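Local atomic coordinates of putative amidohydrolase/peptidase (Burkholderia cenocepacia, PDB entry 4WJB), a protein that probably hydrolyses carbon-nitrogen bonds other than peptide bonds, as a zinc-dependent amidohydrolase of the peptidase M20 family. Residues 26-31 with 108-113; 47-52 with 181-186; 72-77 with 150-155; 78-83 with 130-135; 157-162 with 376-381. One frame throughout, in Å; residues are numbered along the deposited sequence.

Interaction 1. Residues 26-31 with 108-113; sequences ASLERM and GIYGVL
S27 OG, facing L113, has two polar partners: a water that donates to it, S27 OG to the water oxygen 2.9 Å, and L24 O in the preceding turn of its own helix. The same water donates to L113 O, with 2.6 Å from L113 O to the water oxygen, so both its hydrogens are spent and the two helices are joined through it. Around this bridge the contact is apolar. L113 CD1 wedges into the first helix, 3.4 Å from S27 O, 3.7 Å from L28 CD2 and 3.9 Å from M31 CB; L28 and L113 overlap flank to flank, each aimed at the other's helix. The other branch of L28 leans on the Y110 ring, CD1 to CD1 4.2 Å. M31 leaves its backbone with CG opposite N (chi1 -170°), which lays CG 3.6 Å from I109 CD1 before the chain bends and carries CE to L113 CD2. The local axes come within 10.2 Å of each other at 131° between chain directions. Helix 109-124 starts just after the zinc ligand D107, and Y110 OH binds A406 O of helix 403-421, while W61, S54 and F58 of helix 49-64 touch S27, M31 and V112.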
# COMPACT_ATOMS: atom_id res chain seq x y z
N ALA A 26 -18.13 10.39 -41.89
CA ALA A 26 -17.06 10.97 -42.69
C ALA A 26 -16.42 12.17 -41.98
O ALA A 26 -15.20 12.33 -42.02
CB ALA A 26 -17.60 11.39 -44.06
N SER A 27 -17.23 12.98 -41.31
CA SER A 27 -16.71 14.15 -40.60
C SER A 27 -15.85 13.72 -39.41
O SER A 27 -14.85 14.37 -39.10
CB SER A 27 -17.85 15.07 -40.14
OG SER A 27 -18.53 14.55 -39.01
N LEU A 28 -16.22 12.62 -38.77
CA LEU A 28 -15.44 12.08 -37.65
C LEU A 28 -14.11 11.50 -38.12
O LEU A 28 -13.07 11.71 -37.49
CB LEU A 28 -16.25 11.02 -36.89
CG LEU A 28 -17.42 11.58 -36.07
CD1 LEU A 28 -18.41 10.47 -35.71
CD2 LEU A 28 -16.90 12.27 -34.82
N GLU A 29 -14.14 10.76 -39.22
CA GLU A 29 -12.91 10.21 -39.80
C GLU A 29 -11.95 11.33 -40.22
O GLU A 29 -10.75 11.25 -39.97
CB GLU A 29 -13.24 9.32 -41.01
CG GLU A 29 -14.00 8.05 -40.66
CD GLU A 29 -13.17 7.05 -39.88
OE1 GLU A 29 -12.27 6.42 -40.49
OE2 GLU A 29 -13.40 6.88 -38.66
N ARG A 30 -12.50 12.38 -40.83
CA ARG A 30 -11.69 13.50 -41.31
C ARG A 30 -11.06 14.28 -40.15
O ARG A 30 -9.87 14.61 -40.18
CB ARG A 30 -12.55 14.44 -42.16
CG ARG A 30 -11.88 15.77 -42.51
CD ARG A 30 -10.65 15.58 -43.39
NE ARG A 30 -10.08 16.86 -43.79
CZ ARG A 30 -9.13 17.50 -43.12
NH1 ARG A 30 -8.63 16.97 -42.01
NH2 ARG A 30 -8.67 18.67 -43.56
N MET A 31 -11.85 14.56 -39.12
CA MET A 31 -11.34 15.31 -37.99
C MET A 31 -10.30 14.49 -37.23
O MET A 31 -9.35 15.05 -36.68
CB MET A 31 -12.49 15.72 -37.06
CG MET A 31 -12.08 16.72 -35.99
SD MET A 31 -11.73 18.36 -36.67
CE MET A 31 -13.38 18.97 -37.01
N GLY A 108 -15.34 13.97 -26.75
CA GLY A 108 -15.59 15.37 -27.05
C GLY A 108 -15.99 15.71 -28.48
O GLY A 108 -17.02 16.34 -28.72
N ILE A 109 -15.16 15.33 -29.44
CA ILE A 109 -15.35 15.74 -30.83
C ILE A 109 -16.65 15.18 -31.42
O ILE A 109 -17.25 15.78 -32.32
CB ILE A 109 -14.14 15.32 -31.71
CG1 ILE A 109 -14.22 15.96 -33.09
CG2 ILE A 109 -14.02 13.81 -31.78
CD1 ILE A 109 -14.11 17.48 -33.06
N TYR A 110 -17.10 14.05 -30.89
CA TYR A 110 -18.34 13.43 -31.34
C TYR A 110 -19.53 14.36 -31.07
O TYR A 110 -20.41 14.51 -31.92
CB TYR A 110 -18.53 12.07 -30.65
CG TYR A 110 -19.89 11.44 -30.87
CD1 TYR A 110 -20.40 11.27 -32.15
CD2 TYR A 110 -20.65 11.00 -29.80
CE1 TYR A 110 -21.65 10.69 -32.35
CE2 TYR A 110 -21.88 10.41 -29.99
CZ TYR A 110 -22.38 10.26 -31.26
OH TYR A 110 -23.62 9.68 -31.44
N GLY A 111 -19.53 15.01 -29.91
CA GLY A 111 -20.58 15.96 -29.57
C GLY A 111 -20.55 17.21 -30.43
O GLY A 111 -21.60 17.76 -30.77
N VAL A 112 -19.35 17.67 -30.78
CA VAL A 112 -19.19 18.84 -31.63
C VAL A 112 -19.71 18.57 -33.05
O VAL A 112 -20.50 19.34 -33.59
CB VAL A 112 -17.71 19.28 -31.71
CG1 VAL A 112 -17.54 20.42 -32.71
CG2 VAL A 112 -17.20 19.68 -30.33
N LEU A 113 -19.25 17.47 -33.64
CA LEU A 113 -19.65 17.11 -34.99
C LEU A 113 -21.09 16.60 -35.04
O LEU A 113 -21.76 16.70 -36.07
CB LEU A 113 -18.70 16.06 -35.56
CG LEU A 113 -17.29 16.62 -35.77
CD1 LEU A 113 -16.35 15.57 -36.35
CD2 LEU A 113 -17.34 17.86 -36.66
O HOH W 1 -20.57 16.51 -38.34

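Interaction 2. Residues 47-52 with 181-186; sequences LTDLDR and ERIGYA
R182 reaches from the end of helix 176-183 to the start of helix 49-64, where D49, R52 and R182 form a salt-bridge network. All three nitrogens of the R182 guanidinium have acceptors. NH1 donates to D49 OD1 at 2.9 Å, from above the carboxylate plane and 39° out of it; NH2 gives a more bent bond (136° at the hydrogen) to L47 O at 3.1 Å; NE pairs with E179. A bend at chi3 (67°) in an otherwise stretched R182 side chain turns the group back toward these acceptors. D49 OD1 also takes a weak bond from R52 NH1 at 3.4 Å, so one carboxylate oxygen serves both arginines and probably offsets their like charges. R52 NH1 further donates to a water, R52 NH1 to the water oxygen 3.0 Å, and that water donates to R182 O. The helix start is satisfied as well. T48, the N-cap, accepts from D51 N with OG1 at 3.2 Å, and OG1 is also bonded to L45 O. D51 OD2 receives L47 N at 2.7 Å on its anti side and shares a salt bridge with R55. The other helix closes with a Schellman motif at G184, after which Y185 OH binds D56 of helix 49-64. Beneath the charges, the aliphatic part of R52 lies alongside I183 and its guanidinium has one face over I183 CA. Deeper still, L47 meets I183 through one methyl of each, with L47 CD2 3.8 Å from I183 CD1.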
# COMPACT_ATOMS: atom_id res chain seq x y z
N LEU A 47 -5.31 24.32 -27.52
CA LEU A 47 -4.61 25.53 -27.97
C LEU A 47 -3.26 25.27 -28.62
O LEU A 47 -2.47 26.20 -28.82
CB LEU A 47 -4.45 26.50 -26.80
CG LEU A 47 -5.79 26.87 -26.15
CD1 LEU A 47 -5.62 27.95 -25.09
CD2 LEU A 47 -6.82 27.28 -27.22
N THR A 48 -2.99 24.01 -28.97
CA THR A 48 -1.88 23.69 -29.87
C THR A 48 -2.27 24.06 -31.30
O THR A 48 -3.41 24.41 -31.57
CB THR A 48 -1.51 22.20 -29.81
OG1 THR A 48 -2.66 21.41 -30.16
CG2 THR A 48 -1.03 21.82 -28.40
N ASP A 49 -1.31 23.97 -32.23
CA ASP A 49 -1.62 24.20 -33.64
C ASP A 49 -2.59 23.15 -34.18
O ASP A 49 -3.38 23.42 -35.08
CB ASP A 49 -0.34 24.22 -34.47
CG ASP A 49 0.37 25.57 -34.42
OD1 ASP A 49 -0.26 26.56 -34.01
OD2 ASP A 49 1.56 25.64 -34.81
N LEU A 50 -2.53 21.94 -33.61
CA LEU A 50 -3.46 20.89 -33.98
C LEU A 50 -4.88 21.22 -33.53
O LEU A 50 -5.85 20.95 -34.25
CB LEU A 50 -3.02 19.55 -33.39
CG LEU A 50 -1.80 18.93 -34.08
CD1 LEU A 50 -1.27 17.74 -33.29
CD2 LEU A 50 -2.13 18.52 -35.51
N ASP A 51 -5.01 21.81 -32.34
CA ASP A 51 -6.30 22.26 -31.85
C ASP A 51 -6.83 23.37 -32.76
O ASP A 51 -8.01 23.40 -33.11
CB ASP A 51 -6.20 22.75 -30.41
CG ASP A 51 -7.55 23.09 -29.81
OD1 ASP A 51 -8.56 22.51 -30.26
OD2 ASP A 51 -7.62 23.93 -28.89
N ARG A 52 -5.94 24.29 -33.11
CA ARG A 52 -6.26 25.40 -34.01
C ARG A 52 -6.77 24.90 -35.36
O ARG A 52 -7.76 25.42 -35.90
CB ARG A 52 -5.02 26.28 -34.20
CG ARG A 52 -5.18 27.43 -35.20
CD ARG A 52 -3.80 27.85 -35.68
NE ARG A 52 -3.70 29.28 -35.98
CZ ARG A 52 -2.55 29.95 -35.98
NH1 ARG A 52 -1.41 29.33 -35.69
NH2 ARG A 52 -2.54 31.25 -36.26
N GLU A 181 -4.41 34.10 -28.14
CA GLU A 181 -3.98 35.17 -29.03
C GLU A 181 -3.10 34.61 -30.15
O GLU A 181 -3.21 35.04 -31.30
CB GLU A 181 -3.23 36.25 -28.25
CG GLU A 181 -2.91 37.49 -29.06
CD GLU A 181 -2.20 38.55 -28.23
OE1 GLU A 181 -1.98 38.32 -27.02
OE2 GLU A 181 -1.88 39.62 -28.79
N ARG A 182 -2.24 33.66 -29.81
CA ARG A 182 -1.32 33.06 -30.78
C ARG A 182 -2.06 32.37 -31.92
O ARG A 182 -1.69 32.53 -33.09
CB ARG A 182 -0.39 32.05 -30.09
CG ARG A 182 0.69 31.49 -30.99
CD ARG A 182 1.52 30.40 -30.29
NE ARG A 182 0.73 29.20 -30.03
CZ ARG A 182 0.52 28.24 -30.93
NH1 ARG A 182 1.06 28.35 -32.14
NH2 ARG A 182 -0.21 27.18 -30.62
N ILE A 183 -3.10 31.61 -31.60
CA ILE A 183 -3.79 30.82 -32.62
C ILE A 183 -5.01 31.54 -33.20
O ILE A 183 -5.72 30.98 -34.03
CB ILE A 183 -4.22 29.44 -32.09
CG1 ILE A 183 -5.31 29.59 -31.02
CG2 ILE A 183 -3.02 28.67 -31.56
CD1 ILE A 183 -6.07 28.31 -30.77
N GLY A 184 -5.25 32.77 -32.77
CA GLY A 184 -6.28 33.60 -33.37
C GLY A 184 -7.69 33.36 -32.84
O GLY A 184 -8.67 33.63 -33.54
N TYR A 185 -7.78 32.88 -31.60
CA TYR A 185 -9.07 32.65 -30.96
C TYR A 185 -9.24 33.44 -29.65
O TYR A 185 -10.00 33.05 -28.77
CB TYR A 185 -9.28 31.15 -30.71
CG TYR A 185 -9.69 30.43 -31.97
CD1 TYR A 185 -8.74 29.94 -32.85
CD2 TYR A 185 -11.03 30.29 -32.30
CE1 TYR A 185 -9.11 29.31 -34.02
CE2 TYR A 185 -11.42 29.65 -33.46
CZ TYR A 185 -10.45 29.17 -34.32
OH TYR A 185 -10.83 28.53 -35.49
N ALA A 186 -8.52 34.56 -29.54
CA ALA A 186 -8.80 35.51 -28.47
C ALA A 186 -10.00 36.35 -28.91
O ALA A 186 -9.84 37.47 -29.40
CB ALA A 186 -7.60 36.40 -28.18
O HOH W 2 0.18 31.74 -34.86

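Interaction 3. Residues 72-77 with 150-155; sequences DRMGNV and MVSAGV
M74 touches S152 and V155 at the start of helix 151-157 with CB, CG and CE, SD making the turn between them. Its CB starts 3.2 Å from S152 OG. CG lies between S152 OG and V155, near CB and both methyls of that valine. The chain is bent at chi2 (-62°) and again at chi3 (-74°), and CE folds back over the helix. There CE lies 3.9 Å from S152 CA and 4.1 Å from V155 CG2, with V151 CG1 a little farther off; M74 and V155 cross at about a right angle. S152 thus sits under both ends of the methionine, and its hydroxyl, opposite the backbone N (chi1 -169°), points into the bend of the loop. It donates to N76 OD1 at 2.5 Å, a length so short that its exact value is doubtful. N76 OD1 also accepts from T139 N, so the amide oxygen ties the loop both to the helix and to the residue after strand 133-138. The amide is held from its other side by D72: N76 ND2 donates to the syn lone pair of D72 OD2 at 2.8 Å. D72 OD1 receives M74 N and N76 N, each at 2.9 Å, from opposite faces of the carboxylate plane. The first of these bonds makes an Asx turn. Together with the type I turn D72-G75, G75 at positive phi and the bond from D72 N to N76 O at 3.1 Å, the arrangement is the type I turn plus G1 bulge characteristic of beta hairpins, here linking strands 68-71 and 77-81.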
# COMPACT_ATOMS: atom_id res chain seq x y z
N ASP A 72 -15.64 33.88 -28.07
CA ASP A 72 -15.59 34.70 -26.86
C ASP A 72 -14.16 34.79 -26.31
O ASP A 72 -13.23 34.23 -26.89
CB ASP A 72 -16.58 34.19 -25.79
CG ASP A 72 -16.19 32.83 -25.19
OD1 ASP A 72 -15.02 32.42 -25.25
OD2 ASP A 72 -17.10 32.18 -24.61
N ARG A 73 -14.00 35.48 -25.19
CA ARG A 73 -12.68 35.82 -24.68
C ARG A 73 -11.93 34.59 -24.14
O ARG A 73 -10.71 34.65 -23.95
CB ARG A 73 -12.80 36.90 -23.60
CG ARG A 73 -13.40 38.20 -24.12
CD ARG A 73 -13.56 39.23 -23.02
NE ARG A 73 -12.30 39.82 -22.61
CZ ARG A 73 -12.16 40.67 -21.60
NH1 ARG A 73 -13.22 41.02 -20.88
NH2 ARG A 73 -10.97 41.17 -21.30
N MET A 74 -12.64 33.49 -23.92
CA MET A 74 -12.01 32.25 -23.51
C MET A 74 -11.78 31.33 -24.71
O MET A 74 -11.37 30.18 -24.56
CB MET A 74 -12.84 31.54 -22.44
CG MET A 74 -12.58 32.05 -21.03
SD MET A 74 -10.86 31.80 -20.51
CE MET A 74 -10.86 30.03 -20.21
N GLY A 75 -12.05 31.85 -25.90
CA GLY A 75 -11.84 31.11 -27.13
C GLY A 75 -12.92 30.08 -27.43
O GLY A 75 -12.76 29.25 -28.32
N ASN A 76 -14.02 30.13 -26.68
CA ASN A 76 -15.16 29.28 -26.99
C ASN A 76 -15.71 29.66 -28.36
O ASN A 76 -15.88 30.84 -28.66
CB ASN A 76 -16.24 29.41 -25.93
CG ASN A 76 -15.76 28.99 -24.55
OD1 ASN A 76 -15.02 28.01 -24.40
ND2 ASN A 76 -16.18 29.74 -23.54
N VAL A 77 -15.99 28.66 -29.18
CA VAL A 77 -16.46 28.91 -30.54
C VAL A 77 -17.94 28.57 -30.63
O VAL A 77 -18.34 27.46 -30.28
CB VAL A 77 -15.66 28.08 -31.57
CG1 VAL A 77 -16.11 28.41 -32.98
CG2 VAL A 77 -14.17 28.33 -31.40
N MET A 150 -12.30 21.50 -17.83
CA MET A 150 -13.58 22.18 -17.99
C MET A 150 -13.51 23.65 -17.57
O MET A 150 -14.49 24.21 -17.09
CB MET A 150 -14.68 21.47 -17.18
CG MET A 150 -15.07 20.09 -17.71
SD MET A 150 -15.50 18.90 -16.41
CE MET A 150 -16.70 19.81 -15.45
N VAL A 151 -12.35 24.27 -17.76
CA VAL A 151 -12.14 25.62 -17.23
C VAL A 151 -12.95 26.66 -17.99
O VAL A 151 -13.41 27.63 -17.39
CB VAL A 151 -10.63 26.01 -17.26
CG1 VAL A 151 -10.08 26.00 -18.68
CG2 VAL A 151 -10.43 27.38 -16.61
N SER A 152 -13.17 26.44 -19.29
CA SER A 152 -13.81 27.47 -20.12
C SER A 152 -15.33 27.45 -20.00
O SER A 152 -15.97 28.49 -19.91
CB SER A 152 -13.39 27.32 -21.58
OG SER A 152 -13.80 28.45 -22.32
N ALA A 153 -15.91 26.25 -20.01
CA ALA A 153 -17.32 26.13 -19.70
C ALA A 153 -17.52 26.61 -18.26
O ALA A 153 -18.58 27.12 -17.91
CB ALA A 153 -17.80 24.70 -19.87
N GLY A 154 -16.48 26.46 -17.45
CA GLY A 154 -16.49 26.95 -16.08
C GLY A 154 -16.64 28.46 -16.01
O GLY A 154 -17.50 28.96 -15.28
N VAL A 155 -15.81 29.18 -16.75
CA VAL A 155 -15.94 30.64 -16.82
C VAL A 155 -17.32 31.02 -17.37
O VAL A 155 -17.97 31.94 -16.88
CB VAL A 155 -14.85 31.27 -17.71
CG1 VAL A 155 -15.02 32.79 -17.76
CG2 VAL A 155 -13.46 30.91 -17.19

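Interaction 4. Residues 78-83 with 130-135; sequences FARRAG and ERPVDV. With SO4 (sulfate ion), chain F; EDO (1,2-ethanediol), chain I.
R80 grips D134 side-on across two antiparallel strands: NE donates to OD1 and NH2 to OD2, both at 2.9 Å, nearly straight and on the syn sides of the carboxylate, with the guanidinium and carboxylate planes 26° apart. The bend at chi3 (-67°) brings the guanidinium beside P132, the residue just before strand 133-138; P132 CG lies 3.8 Å above one face. D134 OD2 is shared with R70, so this buried carboxylate faces two arginines. R80 and D134 form the non-hydrogen-bonded pair, flanked by the hydrogen-bonded pairs A79-V135 and R81-V133. A79 N to V135 O, V135 N to A79 O and R81 N to V133 O are each 2.8 Å. Past R81 the hydrogen bonding stops but G83 still packs closely on P132, G83 N to P132 CA 3.6 Å; the contact loosens at E130 and R131, whose side chains turn away to R84 and E423. At the partly exposed end of R80, NH2 also donates to O1 of a 1,2-ethanediol, probably from the crystallisation liquor. Strand 77-81 lies between strands 68-71 and 133-138, the latter running on beside parallel strand 91-96; opposite R80 and D134, A79 and V135 meet F58 of helix 49-64, and V135 meets V119 of helix 109-124.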
# COMPACT_ATOMS: atom_id res chain seq x y z
N PHE A 78 -18.74 29.53 -31.10
CA PHE A 78 -20.18 29.33 -31.24
C PHE A 78 -20.59 29.50 -32.69
O PHE A 78 -20.41 30.57 -33.27
CB PHE A 78 -20.97 30.33 -30.38
CG PHE A 78 -20.60 30.32 -28.93
CD1 PHE A 78 -19.55 31.09 -28.45
CD2 PHE A 78 -21.33 29.55 -28.03
CE1 PHE A 78 -19.22 31.08 -27.11
CE2 PHE A 78 -21.00 29.54 -26.68
CZ PHE A 78 -19.94 30.31 -26.23
N ALA A 79 -21.15 28.44 -33.28
CA ALA A 79 -21.69 28.52 -34.63
C ALA A 79 -23.21 28.63 -34.54
O ALA A 79 -23.86 27.69 -34.09
CB ALA A 79 -21.29 27.31 -35.44
N ARG A 80 -23.77 29.75 -34.97
CA ARG A 80 -25.20 29.95 -34.79
C ARG A 80 -26.01 29.74 -36.07
O ARG A 80 -25.78 30.41 -37.07
CB ARG A 80 -25.49 31.35 -34.24
CG ARG A 80 -26.98 31.68 -34.22
CD ARG A 80 -27.29 32.86 -33.30
NE ARG A 80 -27.04 32.53 -31.90
CZ ARG A 80 -27.49 33.25 -30.87
NH1 ARG A 80 -28.23 34.34 -31.09
NH2 ARG A 80 -27.21 32.88 -29.63
N ARG A 81 -26.95 28.81 -36.00
CA ARG A 81 -27.95 28.65 -37.05
C ARG A 81 -29.14 29.54 -36.71
O ARG A 81 -29.75 29.38 -35.66
CB ARG A 81 -28.39 27.18 -37.17
CG ARG A 81 -29.28 26.92 -38.38
CD ARG A 81 -29.79 25.47 -38.41
NE ARG A 81 -30.47 25.17 -39.67
CZ ARG A 81 -31.78 25.31 -39.87
NH1 ARG A 81 -32.57 25.74 -38.89
NH2 ARG A 81 -32.30 25.01 -41.06
N ALA A 82 -29.44 30.49 -37.60
CA ALA A 82 -30.48 31.48 -37.34
C ALA A 82 -31.82 30.86 -36.95
O ALA A 82 -32.15 29.75 -37.38
CB ALA A 82 -30.66 32.38 -38.56
N GLY A 83 -32.57 31.57 -36.12
CA GLY A 83 -33.94 31.20 -35.81
C GLY A 83 -34.88 32.28 -36.31
O GLY A 83 -34.43 33.35 -36.71
N GLU A 130 -37.91 28.31 -34.23
CA GLU A 130 -38.26 29.55 -33.54
C GLU A 130 -37.02 30.21 -32.96
O GLU A 130 -36.82 31.42 -33.10
CB GLU A 130 -39.28 29.29 -32.42
CG GLU A 130 -40.69 29.15 -32.92
CD GLU A 130 -41.13 30.34 -33.75
OE1 GLU A 130 -41.47 30.13 -34.94
OE2 GLU A 130 -41.13 31.47 -33.23
N ARG A 131 -36.19 29.38 -32.33
CA ARG A 131 -34.99 29.84 -31.65
C ARG A 131 -33.75 29.54 -32.46
O ARG A 131 -33.67 28.52 -33.14
CB ARG A 131 -34.86 29.15 -30.29
CG ARG A 131 -36.01 29.47 -29.38
CD ARG A 131 -36.00 28.65 -28.12
NE ARG A 131 -37.15 29.03 -27.32
CZ ARG A 131 -37.18 30.11 -26.55
NH1 ARG A 131 -36.11 30.90 -26.46
NH2 ARG A 131 -38.28 30.40 -25.86
N PRO A 132 -32.76 30.44 -32.39
CA PRO A 132 -31.46 30.13 -32.97
C PRO A 132 -30.83 28.93 -32.26
O PRO A 132 -31.10 28.71 -31.08
CB PRO A 132 -30.64 31.40 -32.72
CG PRO A 132 -31.28 32.02 -31.53
CD PRO A 132 -32.75 31.73 -31.68
N VAL A 133 -30.03 28.17 -32.99
CA VAL A 133 -29.29 27.05 -32.42
C VAL A 133 -27.79 27.34 -32.44
O VAL A 133 -27.24 27.64 -33.49
CB VAL A 133 -29.57 25.75 -33.21
CG1 VAL A 133 -28.76 24.58 -32.63
CG2 VAL A 133 -31.06 25.44 -33.21
N ASP A 134 -27.14 27.26 -31.28
CA ASP A 134 -25.69 27.43 -31.20
C ASP A 134 -25.00 26.08 -31.12
O ASP A 134 -25.38 25.25 -30.30
CB ASP A 134 -25.30 28.25 -29.96
CG ASP A 134 -25.52 29.74 -30.15
OD1 ASP A 134 -25.49 30.21 -31.30
OD2 ASP A 134 -25.72 30.43 -29.12
N VAL A 135 -24.00 25.85 -31.97
CA VAL A 135 -23.13 24.68 -31.81
C VAL A 135 -21.80 25.18 -31.26
O VAL A 135 -21.18 26.07 -31.84
CB VAL A 135 -22.91 23.92 -33.13
CG1 VAL A 135 -22.02 22.70 -32.90
CG2 VAL A 135 -24.26 23.49 -33.72
S SO4 F . -37.47 33.88 -25.18
O1 SO4 F . -37.69 33.17 -23.93
O2 SO4 F . -36.13 34.47 -25.18
O3 SO4 F . -37.59 32.96 -26.30
O4 SO4 F . -38.47 34.93 -25.36
C1 EDO I . -27.07 35.38 -27.14
O1 EDO I . -28.05 34.68 -27.93
C2 EDO I . -25.85 35.72 -27.99
O2 EDO I . -24.83 36.24 -27.13

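Interaction 5. Residues 157-162 with 376-381; sequences SGVYTL and VARVAP
V159 CG2 lies 3.6 Å above one face of the R378 guanidinium, offset toward its rim, with CZ and NH1 each 3.7 Å from that methyl. The other branch, V159 CG1, sits over the centre of the Y160 ring, 3.7 Å above its plane, and Y160 is also stacked with Y164. V159 therefore spends one methyl on each flat group, an arrangement set by chi1 (-177°), which puts CG1 opposite the backbone N and CG2 beside it. R378 reaches the valine with a chain extended from CG to NE, and its CB passes S157 O on the way. The backbone here is the exit of helix 151-157: a Schellman motif closes it at G158, and T161 then caps helix 162-167 by accepting from Y164 N. Opposite stands the turn that follows helix 372-376, where V379 N bonds to V376 O at 2.9 Å. S157 is the meeting point of the two backbones. Its hydroxyl is bonded to A153 O in its own helix, and against V376 it makes only packing contact, OG to V376 CA 3.3 Å. V376 lies near a bound 1,2-ethanediol, with the zinc ion about 13 Å from its side chain. V379 packs both methyls on S157, its CG1 3.5 Å from S157 O and its CG2 3.9 Å from S157 OG.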
# COMPACT_ATOMS: atom_id res chain seq x y z
N SER A 157 -19.96 29.50 -16.98
CA SER A 157 -21.01 29.10 -16.06
C SER A 157 -20.85 29.67 -14.65
O SER A 157 -21.62 29.32 -13.76
CB SER A 157 -21.08 27.58 -16.00
OG SER A 157 -21.23 27.03 -17.30
N GLY A 158 -19.85 30.53 -14.46
CA GLY A 158 -19.67 31.18 -13.17
C GLY A 158 -18.84 30.38 -12.18
O GLY A 158 -18.70 30.78 -11.03
N VAL A 159 -18.30 29.25 -12.61
CA VAL A 159 -17.43 28.45 -11.75
C VAL A 159 -16.11 29.18 -11.51
O VAL A 159 -15.59 29.20 -10.39
CB VAL A 159 -17.15 27.06 -12.34
CG1 VAL A 159 -16.30 26.21 -11.37
CG2 VAL A 159 -18.45 26.35 -12.67
N TYR A 160 -15.58 29.79 -12.56
CA TYR A 160 -14.30 30.48 -12.48
C TYR A 160 -14.42 31.89 -13.06
O TYR A 160 -15.25 32.14 -13.93
CB TYR A 160 -13.21 29.72 -13.24
CG TYR A 160 -13.01 28.29 -12.79
CD1 TYR A 160 -12.51 28.00 -11.53
CD2 TYR A 160 -13.27 27.23 -13.65
CE1 TYR A 160 -12.30 26.69 -11.12
CE2 TYR A 160 -13.07 25.91 -13.25
CZ TYR A 160 -12.59 25.65 -11.98
OH TYR A 160 -12.38 24.35 -11.58
N THR A 161 -13.57 32.79 -12.58
CA THR A 161 -13.50 34.13 -13.17
C THR A 161 -12.79 34.06 -14.51
O THR A 161 -12.03 33.12 -14.77
CB THR A 161 -12.77 35.13 -12.26
OG1 THR A 161 -11.38 34.78 -12.19
CG2 THR A 161 -13.37 35.15 -10.87
N LEU A 162 -13.02 35.06 -15.35
CA LEU A 162 -12.31 35.17 -16.62
C LEU A 162 -10.81 35.34 -16.38
O LEU A 162 -9.99 34.77 -17.10
CB LEU A 162 -12.86 36.33 -17.46
CG LEU A 162 -12.17 36.60 -18.80
CD1 LEU A 162 -12.28 35.40 -19.72
CD2 LEU A 162 -12.75 37.85 -19.47
N VAL A 376 -22.45 23.91 -17.35
CA VAL A 376 -23.44 24.68 -18.10
C VAL A 376 -24.82 24.52 -17.46
O VAL A 376 -25.66 25.41 -17.53
CB VAL A 376 -23.47 24.26 -19.58
CG1 VAL A 376 -24.52 25.05 -20.38
CG2 VAL A 376 -22.09 24.45 -20.19
N ALA A 377 -25.03 23.39 -16.79
CA ALA A 377 -26.27 23.14 -16.07
C ALA A 377 -26.57 24.22 -15.02
O ALA A 377 -27.72 24.42 -14.64
CB ALA A 377 -26.24 21.76 -15.42
N ARG A 378 -25.53 24.92 -14.57
CA ARG A 378 -25.70 26.01 -13.60
C ARG A 378 -26.35 27.26 -14.19
O ARG A 378 -26.94 28.06 -13.46
CB ARG A 378 -24.35 26.42 -13.00
CG ARG A 378 -23.66 25.33 -12.21
CD ARG A 378 -22.45 25.90 -11.48
NE ARG A 378 -21.64 24.84 -10.90
CZ ARG A 378 -20.67 25.04 -10.01
NH1 ARG A 378 -20.40 26.26 -9.58
NH2 ARG A 378 -19.98 24.01 -9.54
N VAL A 379 -26.24 27.45 -15.50
CA VAL A 379 -26.70 28.70 -16.11
C VAL A 379 -27.71 28.48 -17.23
O VAL A 379 -28.08 29.42 -17.93
CB VAL A 379 -25.52 29.53 -16.67
CG1 VAL A 379 -24.60 29.97 -15.54
CG2 VAL A 379 -24.76 28.74 -17.73
N ALA A 380 -28.15 27.24 -17.40
CA ALA A 380 -29.11 26.90 -18.45
C ALA A 380 -29.74 25.55 -18.17
O ALA A 380 -29.09 24.68 -17.60
CB ALA A 380 -28.43 26.89 -19.81
N PRO A 381 -31.01 25.37 -18.57
CA PRO A 381 -31.59 24.03 -18.50
C PRO A 381 -30.77 23.11 -19.40
O PRO A 381 -30.68 23.36 -20.60
CB PRO A 381 -33.02 24.21 -19.04
CG PRO A 381 -33.28 25.70 -18.93
CD PRO A 381 -31.95 26.36 -19.14

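Helix 49-64, which starts in interaction 2, runs behind interactions 1 and 4, touching M31, A79 and V135. Interactions 3 and 4 sit on the same hairpin strand, 77-81, with centres 18 Å apart, and meet where D72 packs on F78; V112 of interaction 1 packs on V135 of interaction 4. Interactions 3 and 5 have centres only 10 Å apart and share helix 151-157, G154 O probably bonding V159 N. Interaction 4 is nested inside the chain loop closed by interaction 3, and that inside interaction 2, whereas interaction 5 joins residues over 200 positions apart. All five therefore tie distant sequence together within the domain carrying the zinc ligands H96, D107 and H203.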